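Local coordinates for hypothetical protein (Pseudomonas aeruginosa, PDB 2H9F) that probably isomerises methylaconitate as a member of the PrpF family, at residues Lys211-Asn225 against Val323-Val336. Sequence-based numbering, arbitrary orientation.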
loop_
_atom_site.group_PDB
_atom_site.type_symbol
_atom_site.label_atom_id
_atom_site.label_comp_id
_atom_site.label_asym_id
_atom_site.label_seq_id
_atom_site.Cartn_x
_atom_site.Cartn_y
_atom_site.Cartn_z
ATOM N N LYS A 211 41.911 4.861 16.888
ATOM C CA LYS A 211 41.290 6.147 17.130
ATOM C C LYS A 211 39.789 6.011 16.901
ATOM O O LYS A 211 39.335 5.310 16.004
ATOM C CB LYS A 211 41.862 7.220 16.216
ATOM C CG LYS A 211 43.350 7.543 16.415
ATOM C CD LYS A 211 43.643 8.047 17.809
ATOM C CE LYS A 211 45.130 8.319 18.018
ATOM N NZ LYS A 211 45.452 8.636 19.454
ATOM N N ALA A 212 38.996 6.643 17.743
ATOM C CA ALA A 212 37.563 6.572 17.554
ATOM C C ALA A 212 36.864 7.811 18.106
ATOM O O ALA A 212 37.244 8.308 19.138
ATOM C CB ALA A 212 37.012 5.288 18.199
ATOM N N THR A 213 35.848 8.298 17.400
ATOM C CA THR A 213 34.924 9.274 17.957
ATOM C C THR A 213 33.623 8.546 18.275
ATOM O O THR A 213 33.006 7.950 17.400
ATOM C CB THR A 213 34.656 10.393 16.950
ATOM O OG1 THR A 213 35.835 11.208 16.846
ATOM C CG2 THR A 213 33.438 11.259 17.375
HETATM N N MSE A 214 33.232 8.595 19.538
HETATM C CA MSE A 214 32.020 7.996 20.045
HETATM C C MSE A 214 31.097 9.164 20.405
HETATM O O MSE A 214 31.393 9.937 21.306
HETATM C CB MSE A 214 32.345 7.123 21.252
HETATM C CG MSE A 214 33.020 5.811 20.868
HETATM SE SE MSE A 214 33.839 4.898 22.310
HETATM C CE MSE A 214 35.543 5.932 22.378
ATOM N N ILE A 215 30.032 9.319 19.627
ATOM C CA ILE A 215 29.151 10.464 19.687
ATOM C C ILE A 215 27.683 10.007 19.843
ATOM O O ILE A 215 27.222 9.069 19.196
ATOM C CB ILE A 215 29.346 11.384 18.421
ATOM C CG1 ILE A 215 28.537 12.683 18.557
ATOM C CG2 ILE A 215 28.995 10.673 17.157
ATOM C CD1 ILE A 215 28.922 13.794 17.599
ATOM N N ASN A 216 26.965 10.678 20.728
ATOM C CA ASN A 216 25.540 10.466 20.896
ATOM C C ASN A 216 24.799 11.651 20.276
ATOM O O ASN A 216 24.572 12.653 20.927
ATOM C CB ASN A 216 25.221 10.301 22.387
ATOM C CG ASN A 216 23.786 9.941 22.637
ATOM O OD1 ASN A 216 23.043 9.548 21.710
ATOM N ND2 ASN A 216 23.364 10.088 23.891
ATOM N N ALA A 217 24.478 11.546 18.991
ATOM C CA ALA A 217 23.816 12.626 18.252
ATOM C C ALA A 217 23.151 11.963 17.082
ATOM O O ALA A 217 23.829 11.355 16.285
ATOM C CB ALA A 217 24.819 13.666 17.750
ATOM N N GLY A 218 21.832 12.044 17.008
ATOM C CA GLY A 218 21.052 11.244 16.068
ATOM C C GLY A 218 20.861 9.860 16.655
ATOM O O GLY A 218 19.728 9.447 16.969
ATOM N N ILE A 219 21.982 9.155 16.803
ATOM C CA ILE A 219 22.017 7.823 17.378
ATOM C C ILE A 219 23.432 7.639 17.923
ATOM O O ILE A 219 24.358 8.189 17.369
ATOM C CB ILE A 219 21.659 6.767 16.317
ATOM C CG1 ILE A 219 21.374 5.416 16.979
ATOM C CG2 ILE A 219 22.736 6.617 15.281
ATOM C CD1 ILE A 219 20.467 4.497 16.133
ATOM N N PRO A 220 23.602 6.917 19.040
ATOM C CA PRO A 220 24.967 6.608 19.478
ATOM C C PRO A 220 25.736 5.901 18.360
ATOM O O PRO A 220 25.262 4.899 17.835
ATOM C CB PRO A 220 24.739 5.692 20.674
ATOM C CG PRO A 220 23.448 6.199 21.235
ATOM C CD PRO A 220 22.626 6.329 19.950
ATOM N N THR A 221 26.857 6.488 17.951
ATOM C CA THR A 221 27.664 5.983 16.881
ATOM C C THR A 221 29.140 5.966 17.282
ATOM O O THR A 221 29.658 6.911 17.896
ATOM C CB THR A 221 27.488 6.863 15.585
ATOM O OG1 THR A 221 26.090 7.070 15.325
ATOM C CG2 THR A 221 28.137 6.207 14.376
ATOM N N VAL A 222 29.789 4.857 16.962
ATOM C CA VAL A 222 31.226 4.714 17.051
ATOM C C VAL A 222 31.830 4.911 15.671
ATOM O O VAL A 222 31.563 4.138 14.742
ATOM C CB VAL A 222 31.631 3.314 17.564
ATOM C CG1 VAL A 222 33.110 3.296 17.816
ATOM C CG2 VAL A 222 30.862 2.955 18.857
ATOM N N PHE A 223 32.632 5.973 15.520
ATOM C CA PHE A 223 33.327 6.257 14.252
ATOM C C PHE A 223 34.808 5.919 14.314
ATOM O O PHE A 223 35.483 6.344 15.220
ATOM C CB PHE A 223 33.258 7.764 13.851
ATOM C CG PHE A 223 31.899 8.247 13.381
ATOM C CD1 PHE A 223 31.462 7.989 12.104
ATOM C CD2 PHE A 223 31.069 8.973 14.230
ATOM C CE1 PHE A 223 30.230 8.475 11.666
ATOM C CE2 PHE A 223 29.834 9.443 13.798
ATOM C CZ PHE A 223 29.421 9.184 12.514
ATOM N N VAL A 224 35.343 5.310 13.250
ATOM C CA VAL A 224 36.768 5.028 13.163
ATOM C C VAL A 224 37.284 5.393 11.793
ATOM O O VAL A 224 36.501 5.568 10.915
ATOM C CB VAL A 224 37.063 3.541 13.472
ATOM C CG1 VAL A 224 36.654 3.216 14.949
ATOM C CG2 VAL A 224 36.349 2.610 12.505
ATOM N N ASN A 225 38.598 5.531 11.653
ATOM C CA ASN A 225 39.228 5.830 10.394
ATOM C C ASN A 225 39.383 4.561 9.606
ATOM O O ASN A 225 40.039 3.607 10.067
ATOM C CB ASN A 225 40.614 6.446 10.640
ATOM C CG ASN A 225 40.544 7.911 11.081
ATOM O OD1 ASN A 225 39.674 8.667 10.623
ATOM N ND2 ASN A 225 41.460 8.312 11.969
ATOM N N VAL A 323 22.490 11.996 10.777
ATOM C CA VAL A 323 22.546 13.114 11.745
ATOM C C VAL A 323 23.843 13.110 12.573
ATOM O O VAL A 323 24.440 14.171 12.839
ATOM C CB VAL A 323 21.289 13.168 12.611
ATOM C CG1 VAL A 323 21.480 14.115 13.833
ATOM C CG2 VAL A 323 20.108 13.608 11.753
ATOM N N ALA A 324 24.278 11.909 12.952
ATOM C CA ALA A 324 25.521 11.719 13.705
ATOM C C ALA A 324 26.721 12.201 12.862
ATOM O O ALA A 324 27.629 12.861 13.366
ATOM C CB ALA A 324 25.678 10.221 14.143
ATOM N N ILE A 325 26.691 11.923 11.562
ATOM C CA ILE A 325 27.749 12.331 10.689
ATOM C C ILE A 325 27.772 13.848 10.659
ATOM O O ILE A 325 28.803 14.453 10.880
ATOM C CB ILE A 325 27.555 11.792 9.236
ATOM C CG1 ILE A 325 27.719 10.268 9.166
ATOM C CG2 ILE A 325 28.526 12.469 8.248
ATOM C CD1 ILE A 325 27.304 9.639 7.810
ATOM N N GLY A 326 26.623 14.461 10.378
ATOM C CA GLY A 326 26.540 15.907 10.226
ATOM C C GLY A 326 26.970 16.570 11.509
ATOM O O GLY A 326 27.709 17.523 11.498
ATOM N N THR A 327 26.538 16.031 12.619
ATOM C CA THR A 327 26.887 16.609 13.906
ATOM C C THR A 327 28.404 16.488 14.165
ATOM O O THR A 327 29.083 17.469 14.446
ATOM C CB THR A 327 26.093 15.969 15.024
ATOM O OG1 THR A 327 24.703 15.961 14.682
ATOM C CG2 THR A 327 26.276 16.723 16.295
ATOM N N ALA A 328 28.940 15.292 13.995
ATOM C CA ALA A 328 30.350 15.072 14.209
ATOM C C ALA A 328 31.202 15.915 13.242
ATOM O O ALA A 328 32.269 16.461 13.625
ATOM C CB ALA A 328 30.677 13.564 14.108
ATOM N N ALA A 329 30.750 16.054 11.990
ATOM C CA ALA A 329 31.492 16.848 11.046
ATOM C C ALA A 329 31.598 18.298 11.515
ATOM O O ALA A 329 32.643 18.941 11.359
ATOM C CB ALA A 329 30.877 16.774 9.647
ATOM N N ALA A 330 30.529 18.805 12.114
ATOM C CA ALA A 330 30.463 20.206 12.524
ATOM C C ALA A 330 31.337 20.524 13.752
ATOM O O ALA A 330 31.666 21.693 13.998
ATOM C CB ALA A 330 29.026 20.602 12.773
ATOM N N ILE A 331 31.705 19.493 14.519
ATOM C CA ILE A 331 32.406 19.683 15.782
ATOM C C ILE A 331 33.892 19.479 15.493
ATOM O O ILE A 331 34.343 18.372 15.213
ATOM C CB ILE A 331 31.877 18.785 16.930
ATOM C CG1 ILE A 331 30.464 19.218 17.332
ATOM C CG2 ILE A 331 32.734 18.917 18.218
ATOM C CD1 ILE A 331 29.734 18.250 18.194
ATOM N N PRO A 332 34.656 20.571 15.517
ATOM C CA PRO A 332 36.030 20.454 15.081
ATOM C C PRO A 332 36.853 19.559 15.968
ATOM O O PRO A 332 36.812 19.678 17.190
ATOM C CB PRO A 332 36.538 21.895 15.119
ATOM C CG PRO A 332 35.619 22.613 15.923
ATOM C CD PRO A 332 34.324 21.951 15.903
ATOM N N GLY A 333 37.591 18.651 15.357
ATOM C CA GLY A 333 38.459 17.738 16.103
ATOM C C GLY A 333 38.010 16.291 16.070
ATOM O O GLY A 333 38.801 15.400 16.370
ATOM N N THR A 334 36.739 16.039 15.743
ATOM C CA THR A 334 36.264 14.663 15.629
ATOM C C THR A 334 36.891 14.038 14.403
ATOM O O THR A 334 37.381 14.733 13.495
ATOM C CB THR A 334 34.713 14.539 15.522
ATOM O OG1 THR A 334 34.290 15.035 14.256
ATOM C CG2 THR A 334 34.019 15.272 16.641
ATOM N N LEU A 335 36.881 12.715 14.372
ATOM C CA LEU A 335 37.423 11.986 13.237
ATOM C C LEU A 335 36.641 12.306 11.983
ATOM O O LEU A 335 37.207 12.312 10.892
ATOM C CB LEU A 335 37.425 10.465 13.502
ATOM C CG LEU A 335 38.333 9.885 14.589
ATOM C CD1 LEU A 335 38.273 8.320 14.556
ATOM C CD2 LEU A 335 39.776 10.443 14.416
ATOM N N VAL A 336 35.341 12.580 12.128
ATOM C CA VAL A 336 34.484 12.904 10.965
ATOM C C VAL A 336 34.849 14.297 10.478
ATOM O O VAL A 336 35.077 14.509 9.291
ATOM C CB VAL A 336 32.956 12.849 11.303
ATOM C CG1 VAL A 336 32.114 13.068 10.065
ATOM C CG2 VAL A 336 32.593 11.515 11.987
HETATM O O HOH W 1 39.673 11.264 10.515
#
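Phe-223, near the middle of strand 220-225, places its ring between helix 319-330 and Val-336 at the start of helix 335-339, and Val-336 CG2 sits almost squarely on one ring face, 3.5 Å from the centroid and 8° off the normal, a CH-pi contact. Thr-221 CG2 covers the opposite face nearer the rim, and Ile-325 CG1 meets Phe-223 CZ at the ring edge, 3.9 Å away. Leu-335 reaches over the hairpin backbone, where its CD1 lies 3.5 Å from Phe-223 O, while CD2 packs on the amide of Asn-225. Farther along, Ile-215 CD1 rests on Ala-328, and Ala-217 CB meets Thr-327 CG2 at 3.7 Å.

One direct hydrogen bond joins the segments: Leu-335 N donates to Thr-213 OG1 (3.1 Å, 175° at the hydrogen). With chi1 at -72°, that hydroxyl lies beside its own backbone N, from where it also bonds Leu-198 O. A water donates to both Asn-225 OD1 and Leu-335 O, adding a second polar link.

Behind this layer, Thr-334 N-caps helix 335-339 through Asn-337 N, and its OG1 donates to Ala-328 O (2.6 Å), tying the new helix to the end of 319-330. Phe-223 also packs on Ala-280 and Val-282 of the neighbouring parallel strand. The contact thus packs two consecutive helices and the type II turn between them (Ile-331 to Thr-334) against a beta-hairpin, largely through apolar groups, with the nearly straight bond to Thr-213 satisfying an amide in the first turn of the second helix.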